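Local atomic coordinates of clavulanic acid biosynthesis oligopeptide binding protein 2 (Streptomyces clavuligerus, PDB entry 2WOL), a protein that probably binds peptides as an extracellular solute-binding protein of family 5 and belongs to the biosynthetic pathway of the beta-lactamase inhibitor clavulanic acid. Residues 531-543 with 548-560. Numbering follows the deposited sequence.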
ATOM      1  N   THR A 531      -4.524  12.083  -5.416  1.00 10.57           N
ATOM      2  CA  THR A 531      -5.771  11.594  -5.977  1.00 10.50           C
ATOM      3  C   THR A 531      -6.903  12.538  -5.594  1.00  9.96           C
ATOM      4  O   THR A 531      -6.755  13.339  -4.673  1.00 10.27           O
ATOM      5  CB  THR A 531      -6.070  10.155  -5.493  1.00 10.66           C
ATOM      6  OG1 THR A 531      -7.071   9.560  -6.327  1.00 11.82           O
ATOM      7  CG2 THR A 531      -6.531  10.139  -4.036  1.00 11.18           C
ATOM      8  N   LEU A 532      -8.019  12.448  -6.310  1.00  9.37           N
ATOM      9  CA  LEU A 532      -9.199  13.244  -5.987  1.00  9.12           C
ATOM     10  C   LEU A 532     -10.334  12.337  -5.538  1.00  8.56           C
ATOM     11  O   LEU A 532     -10.855  11.564  -6.335  1.00  8.84           O
ATOM     12  CB  LEU A 532      -9.641  14.073  -7.196  1.00  9.52           C
ATOM     13  CG  LEU A 532      -8.761  15.266  -7.580  1.00 11.01           C
ATOM     14  CD1 LEU A 532      -9.120  15.767  -8.951  1.00 13.47           C
ATOM     15  CD2 LEU A 532      -8.873  16.390  -6.568  1.00 11.55           C
ATOM     16  N   HIS A 533     -10.698  12.423  -4.259  1.00  7.97           N
ATOM     17  CA  HIS A 533     -11.845  11.676  -3.746  1.00  7.56           C
ATOM     18  C   HIS A 533     -13.054  12.590  -3.634  1.00  7.76           C
ATOM     19  O   HIS A 533     -12.921  13.737  -3.206  1.00  8.11           O
ATOM     20  CB  HIS A 533     -11.564  11.110  -2.353  1.00  7.64           C
ATOM     21  CG  HIS A 533     -10.423  10.143  -2.289  1.00  7.03           C
ATOM     22  ND1 HIS A 533     -10.295   9.068  -3.146  1.00  7.49           N
ATOM     23  CD2 HIS A 533      -9.384  10.062  -1.424  1.00  7.85           C
ATOM     24  CE1 HIS A 533      -9.210   8.383  -2.825  1.00  7.99           C
ATOM     25  NE2 HIS A 533      -8.641   8.964  -1.783  1.00  8.04           N
ATOM     26  N   PHE A 534     -14.226  12.067  -3.992  1.00  7.75           N
ATOM     27  CA  PHE A 534     -15.491  12.800  -3.879  1.00  8.04           C
ATOM     28  C   PHE A 534     -16.326  12.210  -2.743  1.00  7.88           C
ATOM     29  O   PHE A 534     -16.510  10.999  -2.663  1.00  8.34           O
ATOM     30  CB  PHE A 534     -16.264  12.733  -5.205  1.00  8.22           C
ATOM     31  CG  PHE A 534     -17.479  13.624  -5.251  1.00  8.72           C
ATOM     32  CD1 PHE A 534     -17.371  14.942  -5.691  1.00  9.91           C
ATOM     33  CD2 PHE A 534     -18.733  13.146  -4.865  1.00  8.91           C
ATOM     34  CE1 PHE A 534     -18.488  15.775  -5.735  1.00  9.95           C
ATOM     35  CE2 PHE A 534     -19.865  13.981  -4.909  1.00  9.20           C
ATOM     36  CZ  PHE A 534     -19.730  15.294  -5.348  1.00  9.46           C
ATOM     37  N   ARG A 535     -16.817  13.072  -1.859  1.00  7.73           N
ATOM     38  CA  ARG A 535     -17.641  12.635  -0.730  1.00  8.08           C
ATOM     39  C   ARG A 535     -19.006  13.298  -0.793  1.00  7.99           C
ATOM     40  O   ARG A 535     -19.111  14.528  -0.830  1.00  8.67           O
ATOM     41  CB  ARG A 535     -16.972  12.966   0.613  1.00  7.97           C
ATOM     42  CG  ARG A 535     -16.337  14.351   0.660  1.00  7.89           C
ATOM     43  CD  ARG A 535     -15.931  14.803   2.062  1.00  8.15           C
ATOM     44  NE  ARG A 535     -14.853  15.776   1.920  1.00  8.68           N
ATOM     45  CZ  ARG A 535     -15.030  17.071   1.670  1.00  9.22           C
ATOM     46  NH1 ARG A 535     -16.255  17.587   1.599  1.00  9.46           N
ATOM     47  NH2 ARG A 535     -13.971  17.851   1.501  1.00 10.16           N
ATOM     48  N   ASN A 536     -20.060  12.492  -0.804  1.00  7.97           N
ATOM     49  CA  ASN A 536     -21.399  13.059  -0.740  1.00  8.06           C
ATOM     50  C   ASN A 536     -21.678  13.657   0.639  1.00  8.09           C
ATOM     51  O   ASN A 536     -21.209  13.125   1.647  1.00  7.76           O
ATOM     52  CB  ASN A 536     -22.439  12.038  -1.175  1.00  8.02           C
ATOM     53  CG  ASN A 536     -22.600  12.004  -2.681  1.00  8.80           C
ATOM     54  OD1 ASN A 536     -22.895  13.028  -3.301  1.00  8.92           O
ATOM     55  ND2 ASN A 536     -22.380  10.841  -3.286  1.00  8.57           N
ATOM     56  N   PRO A 537     -22.399  14.795   0.687  1.00  8.03           N
ATOM     57  CA  PRO A 537     -22.495  15.568   1.938  1.00  8.10           C
ATOM     58  C   PRO A 537     -23.275  14.921   3.097  1.00  8.00           C
ATOM     59  O   PRO A 537     -23.129  15.349   4.251  1.00  8.64           O
ATOM     60  CB  PRO A 537     -23.149  16.883   1.487  1.00  8.40           C
ATOM     61  CG  PRO A 537     -23.907  16.531   0.246  1.00  7.95           C
ATOM     62  CD  PRO A 537     -23.103  15.453  -0.431  1.00  8.21           C
ATOM     63  N   TRP A 538     -24.085  13.908   2.795  1.00  7.98           N
ATOM     64  CA  TRP A 538     -24.875  13.208   3.819  1.00  8.28           C
ATOM     65  C   TRP A 538     -24.135  12.051   4.485  1.00  8.27           C
ATOM     66  O   TRP A 538     -24.681  11.387   5.366  1.00  8.86           O
ATOM     67  CB  TRP A 538     -26.192  12.699   3.240  1.00  8.59           C
ATOM     68  CG  TRP A 538     -26.014  11.833   2.038  1.00  8.40           C
ATOM     69  CD1 TRP A 538     -25.764  10.488   2.015  1.00  9.26           C
ATOM     70  CD2 TRP A 538     -26.072  12.256   0.673  1.00  8.30           C
ATOM     71  NE1 TRP A 538     -25.665  10.050   0.713  1.00  9.05           N
ATOM     72  CE2 TRP A 538     -25.849  11.115  -0.128  1.00  8.31           C
ATOM     73  CE3 TRP A 538     -26.295  13.491   0.050  1.00  8.30           C
ATOM     74  CZ2 TRP A 538     -25.843  11.173  -1.524  1.00  9.77           C
ATOM     75  CZ3 TRP A 538     -26.292  13.546  -1.336  1.00  8.80           C
ATOM     76  CH2 TRP A 538     -26.063  12.394  -2.106  1.00  9.01           C
ATOM     77  N   VAL A 539     -22.904  11.799   4.054  1.00  7.93           N
ATOM     78  CA  VAL A 539     -22.070  10.795   4.705  1.00  7.39           C
ATOM     79  C   VAL A 539     -21.376  11.446   5.894  1.00  7.51           C
ATOM     80  O   VAL A 539     -20.796  12.527   5.774  1.00  7.58           O
ATOM     81  CB  VAL A 539     -21.041  10.175   3.732  1.00  7.04           C
ATOM     82  CG1 VAL A 539     -20.317   9.008   4.388  1.00  7.30           C
ATOM     83  CG2 VAL A 539     -21.741   9.699   2.452  1.00  7.32           C
ATOM     84  N   THR A 540     -21.458  10.792   7.046  1.00  7.48           N
ATOM     85  CA  THR A 540     -20.889  11.333   8.271  1.00  7.73           C
ATOM     86  C   THR A 540     -19.523  10.718   8.568  1.00  7.61           C
ATOM     87  O   THR A 540     -19.250   9.580   8.178  1.00  7.40           O
ATOM     88  CB  THR A 540     -21.827  11.114   9.477  1.00  7.80           C
ATOM     89  OG1 THR A 540     -22.025   9.714   9.685  1.00  8.53           O
ATOM     90  CG2 THR A 540     -23.180  11.780   9.238  1.00  7.96           C
ATOM     91  N   ASN A 541     -18.668  11.477   9.253  1.00  7.78           N
ATOM     92  CA  ASN A 541     -17.345  11.019   9.677  1.00  7.98           C
ATOM     93  C   ASN A 541     -16.441  10.601   8.525  1.00  7.83           C
ATOM     94  O   ASN A 541     -15.796   9.547   8.574  1.00  7.95           O
ATOM     95  CB  ASN A 541     -17.450   9.887  10.702  1.00  8.42           C
ATOM     96  CG  ASN A 541     -18.428  10.199  11.810  1.00  9.02           C
ATOM     97  OD1 ASN A 541     -18.210  11.103  12.612  1.00  9.27           O
ATOM     98  ND2 ASN A 541     -19.528   9.461  11.849  1.00 11.12           N
ATOM     99  N   VAL A 542     -16.386  11.443   7.498  1.00  7.28           N
ATOM    100  CA  VAL A 542     -15.523  11.193   6.349  1.00  7.29           C
ATOM    101  C   VAL A 542     -14.141  11.795   6.577  1.00  7.09           C
ATOM    102  O   VAL A 542     -14.014  12.988   6.861  1.00  7.44           O
ATOM    103  CB  VAL A 542     -16.120  11.759   5.044  1.00  7.18           C
ATOM    104  CG1 VAL A 542     -15.206  11.445   3.862  1.00  7.97           C
ATOM    105  CG2 VAL A 542     -17.502  11.190   4.793  1.00  7.95           C
ATOM    106  N   TYR A 543     -13.109  10.972   6.443  1.00  7.03           N
ATOM    107  CA  TYR A 543     -11.735  11.469   6.512  1.00  7.32           C
ATOM    108  C   TYR A 543     -10.816  10.528   5.752  1.00  7.29           C
ATOM    109  O   TYR A 543     -11.060   9.318   5.698  1.00  7.32           O
ATOM    110  CB  TYR A 543     -11.259  11.633   7.968  1.00  7.58           C
ATOM    111  CG  TYR A 543     -10.955  10.336   8.690  1.00  7.32           C
ATOM    112  CD1 TYR A 543      -9.648   9.851   8.770  1.00  7.11           C
ATOM    113  CD2 TYR A 543     -11.972   9.595   9.291  1.00  7.15           C
ATOM    114  CE1 TYR A 543      -9.358   8.658   9.432  1.00  6.86           C
ATOM    115  CE2 TYR A 543     -11.696   8.395   9.953  1.00  7.31           C
ATOM    116  CZ  TYR A 543     -10.385   7.938  10.020  1.00  7.23           C
ATOM    117  OH  TYR A 543     -10.098   6.756  10.670  1.00  8.69           O
ATOM    118  N   PHE A 548      -3.732   4.792   4.624  1.00 10.57           N
ATOM    119  CA  PHE A 548      -4.320   4.206   3.415  1.00 10.27           C
ATOM    120  C   PHE A 548      -4.330   5.146   2.207  1.00 10.27           C
ATOM    121  O   PHE A 548      -4.283   4.684   1.062  1.00 10.73           O
ATOM    122  CB  PHE A 548      -5.758   3.751   3.685  1.00 10.39           C
ATOM    123  CG  PHE A 548      -5.870   2.541   4.571  1.00 10.30           C
ATOM    124  CD1 PHE A 548      -5.870   2.673   5.957  1.00 10.82           C
ATOM    125  CD2 PHE A 548      -6.015   1.274   4.020  1.00 10.45           C
ATOM    126  CE1 PHE A 548      -5.986   1.558   6.783  1.00 11.06           C
ATOM    127  CE2 PHE A 548      -6.135   0.149   4.837  1.00 11.65           C
ATOM    128  CZ  PHE A 548      -6.121   0.293   6.218  1.00 11.59           C
ATOM    129  N   GLY A 549      -4.426   6.452   2.456  1.00  9.75           N
ATOM    130  CA  GLY A 549      -4.628   7.429   1.378  1.00  9.54           C
ATOM    131  C   GLY A 549      -6.041   7.358   0.819  1.00  9.29           C
ATOM    132  O   GLY A 549      -6.339   7.936  -0.229  1.00  9.34           O
ATOM    133  N   LEU A 550      -6.901   6.639   1.539  1.00  8.63           N
ATOM    134  CA  LEU A 550      -8.300   6.411   1.184  1.00  8.20           C
ATOM    135  C   LEU A 550      -9.156   6.760   2.391  1.00  7.66           C
ATOM    136  O   LEU A 550      -8.687   6.689   3.520  1.00  7.35           O
ATOM    137  CB  LEU A 550      -8.530   4.932   0.846  1.00  8.41           C
ATOM    138  CG  LEU A 550      -7.771   4.287  -0.315  1.00  9.61           C
ATOM    139  CD1 LEU A 550      -7.988   2.787  -0.347  1.00 10.19           C
ATOM    140  CD2 LEU A 550      -8.174   4.900  -1.634  1.00 11.26           C
ATOM    141  N   TYR A 551     -10.416   7.118   2.157  1.00  7.13           N
ATOM    142  CA  TYR A 551     -11.355   7.346   3.252  1.00  7.11           C
ATOM    143  C   TYR A 551     -11.475   6.114   4.143  1.00  6.91           C
ATOM    144  O   TYR A 551     -11.501   4.986   3.648  1.00  7.05           O
ATOM    145  CB  TYR A 551     -12.742   7.658   2.707  1.00  7.19           C
ATOM    146  CG  TYR A 551     -12.912   8.980   1.984  1.00  6.89           C
ATOM    147  CD1 TYR A 551     -13.758   9.074   0.876  1.00  7.19           C
ATOM    148  CD2 TYR A 551     -12.251  10.128   2.408  1.00  7.04           C
ATOM    149  CE1 TYR A 551     -13.947  10.280   0.214  1.00  6.86           C
ATOM    150  CE2 TYR A 551     -12.419  11.337   1.746  1.00  7.42           C
ATOM    151  CZ  TYR A 551     -13.271  11.406   0.654  1.00  7.01           C
ATOM    152  OH  TYR A 551     -13.472  12.594  -0.017  1.00  7.53           O
ATOM    153  N   ASP A 552     -11.572   6.327   5.453  1.00  6.78           N
ATOM    154  CA  ASP A 552     -11.790   5.209   6.366  1.00  6.86           C
ATOM    155  C   ASP A 552     -13.270   4.841   6.373  1.00  6.83           C
ATOM    156  O   ASP A 552     -14.055   5.351   7.174  1.00  6.92           O
ATOM    157  CB  ASP A 552     -11.297   5.533   7.774  1.00  7.11           C
ATOM    158  CG  ASP A 552     -11.178   4.298   8.650  1.00  7.48           C
ATOM    159  OD1 ASP A 552     -11.168   3.170   8.106  1.00  6.96           O
ATOM    160  OD2 ASP A 552     -11.077   4.457   9.885  1.00  8.99           O
ATOM    161  N   ILE A 553     -13.635   3.957   5.453  1.00  6.96           N
ATOM    162  CA  ILE A 553     -15.011   3.513   5.267  1.00  7.00           C
ATOM    163  C   ILE A 553     -15.690   3.114   6.576  1.00  7.01           C
ATOM    164  O   ILE A 553     -16.835   3.480   6.814  1.00  6.96           O
ATOM    165  CB  ILE A 553     -15.070   2.323   4.276  1.00  7.50           C
ATOM    166  CG1 ILE A 553     -14.413   2.691   2.935  1.00  8.30           C
ATOM    167  CG2 ILE A 553     -16.503   1.805   4.108  1.00  7.95           C
ATOM    168  CD1 ILE A 553     -15.059   3.844   2.177  1.00  8.85           C
ATOM    169  N   GLN A 554     -14.977   2.368   7.420  1.00  7.15           N
ATOM    170  CA  GLN A 554     -15.566   1.824   8.644  1.00  7.46           C
ATOM    171  C   GLN A 554     -16.064   2.903   9.613  1.00  7.74           C
ATOM    172  O   GLN A 554     -16.936   2.641  10.434  1.00  8.05           O
ATOM    173  CB  GLN A 554     -14.595   0.860   9.340  1.00  7.69           C
ATOM    174  CG  GLN A 554     -13.379   1.505   9.991  1.00  7.35           C
ATOM    175  CD  GLN A 554     -13.666   2.024  11.385  1.00  8.57           C
ATOM    176  OE1 GLN A 554     -14.576   1.539  12.063  1.00  8.73           O
ATOM    177  NE2 GLN A 554     -12.885   3.006  11.829  1.00  8.13           N
ATOM    178  N   ALA A 555     -15.500   4.103   9.510  1.00  7.59           N
ATOM    179  CA  ALA A 555     -15.862   5.204  10.404  1.00  7.59           C
ATOM    180  C   ALA A 555     -17.143   5.926   9.982  1.00  7.42           C
ATOM    181  O   ALA A 555     -17.723   6.679  10.766  1.00  7.80           O
ATOM    182  CB  ALA A 555     -14.717   6.193  10.495  1.00  7.35           C
ATOM    183  N   MET A 556     -17.580   5.690   8.749  1.00  7.38           N
ATOM    184  CA  MET A 556     -18.660   6.464   8.146  1.00  7.69           C
ATOM    185  C   MET A 556     -20.033   6.086   8.668  1.00  7.71           C
ATOM    186  O   MET A 556     -20.282   4.938   9.027  1.00  8.29           O
ATOM    187  CB  MET A 556     -18.649   6.297   6.633  1.00  7.72           C
ATOM    188  CG  MET A 556     -17.455   6.911   5.957  1.00  8.01           C
ATOM    189  SD  MET A 556     -17.411   6.450   4.226  1.00  7.92           S
ATOM    190  CE  MET A 556     -15.990   7.404   3.699  1.00  9.10           C
ATOM    191  N   GLY A 557     -20.925   7.071   8.688  1.00  7.58           N
ATOM    192  CA  GLY A 557     -22.344   6.830   8.920  1.00  7.90           C
ATOM    193  C   GLY A 557     -23.179   7.591   7.908  1.00  8.54           C
ATOM    194  O   GLY A 557     -22.654   8.140   6.937  1.00  7.82           O
ATOM    195  N   LEU A 558     -24.485   7.622   8.150  1.00  9.33           N
ATOM    196  CA  LEU A 558     -25.425   8.345   7.299  1.00 10.49           C
ATOM    197  C   LEU A 558     -26.152   9.392   8.129  1.00 11.70           C
ATOM    198  O   LEU A 558     -26.512   9.137   9.284  1.00 11.73           O
ATOM    199  CB  LEU A 558     -26.450   7.388   6.670  1.00 10.60           C
ATOM    200  CG  LEU A 558     -26.024   6.354   5.614  1.00 10.89           C
ATOM    201  CD1 LEU A 558     -25.221   7.009   4.486  1.00 10.88           C
ATOM    202  CD2 LEU A 558     -25.265   5.165   6.219  1.00 11.52           C
ATOM    203  N   ALA A 559     -26.353  10.570   7.544  1.00 13.24           N
ATOM    204  CA  ALA A 559     -27.125  11.625   8.194  1.00 14.98           C
ATOM    205  C   ALA A 559     -28.609  11.264   8.189  1.00 16.34           C
ATOM    206  O   ALA A 559     -29.093  10.607   7.264  1.00 16.75           O
ATOM    207  CB  ALA A 559     -26.896  12.955   7.497  1.00 14.90           C
ATOM    208  N   GLU A 560     -29.318  11.694   9.231  1.00 18.14           N
ATOM    209  CA  GLU A 560     -30.749  11.419   9.375  1.00 19.60           C
ATOM    210  C   GLU A 560     -31.536  12.116   8.270  1.00 19.89           C
ATOM    211  O   GLU A 560     -31.098  13.142   7.741  1.00 20.46           O
ATOM    212  CB  GLU A 560     -31.247  11.900  10.739  1.00 20.16           C
ATOM    213  CG  GLU A 560     -32.292  10.998  11.396  1.00 22.17           C
ATOM    214  CD  GLU A 560     -31.757  10.274  12.626  1.00 24.69           C
ATOM    215  OE1 GLU A 560     -31.081  10.925  13.454  1.00 26.48           O
ATOM    216  OE2 GLU A 560     -32.021   9.060  12.775  1.00 26.11           O
TER
HETATM  217  O   HOH W   1     -24.357   9.075  11.139  1.00 10.01           O
HETATM  218  O   HOH W   2     -14.179   8.142   6.765  1.00  8.27           O
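Val542 and Tyr551 form the apolar centre: methyl CG1 of Val542 sits over the middle of the phenol ring, 3.5 Å from its centroid and 14° off the ring normal, a CH-pi contact. Val542 reaches this face because CG1 stands anti to the backbone N (chi1 -178°). His533 covers the opposite face, offset toward the rim, with its CB 3.4 Å from Tyr551 OH; the imidazole itself is tilted obliquely to the phenol. Arg535 crosses the end of the ring at about a right angle, laying CG against the hydroxyl. Beyond Val542 the extended Met556 chain runs past Val539, SD to CG1 3.9 Å, and both side chains pack on Ile271 of strand 271-272.

The chain folds back on itself here, close to its C-terminus, as it leaves the long strand 523-534 of one lobe of this solute-binding protein and joins the other. After a type I turn from Asn536 to Val539, strands 539-540 and 557-558 pair antiparallel, Thr540 and Gly557 exchanging both backbone bonds and Ala559 N reaching Trp538 O. Asn541 and Val542 form a G1 beta bulge. Thr540 OG1 lies close over the backbone of Gly557, 3.0 Å from Gly557 CA.

Further out, His533 NE2 gives Gly549 O a nearly straight bond (3.0 Å, 171°), lying in the imidazole plane and meeting a carbonyl lone pair. One water donates to Asn541 O and Asp552 O and accepts from Tyr543 N. Tyr543 lies alongside Asp552, ring and carboxylate nearly perpendicular, and its OH makes a weak hydrogen bond to OD2 (2.6 Å). Gln554 NE2 meets that same oxygen from above the carboxylate plane, while OD1 forms a salt bridge with Arg61. Asp297 takes both the Tyr551 hydroxyl and Arg535 NE.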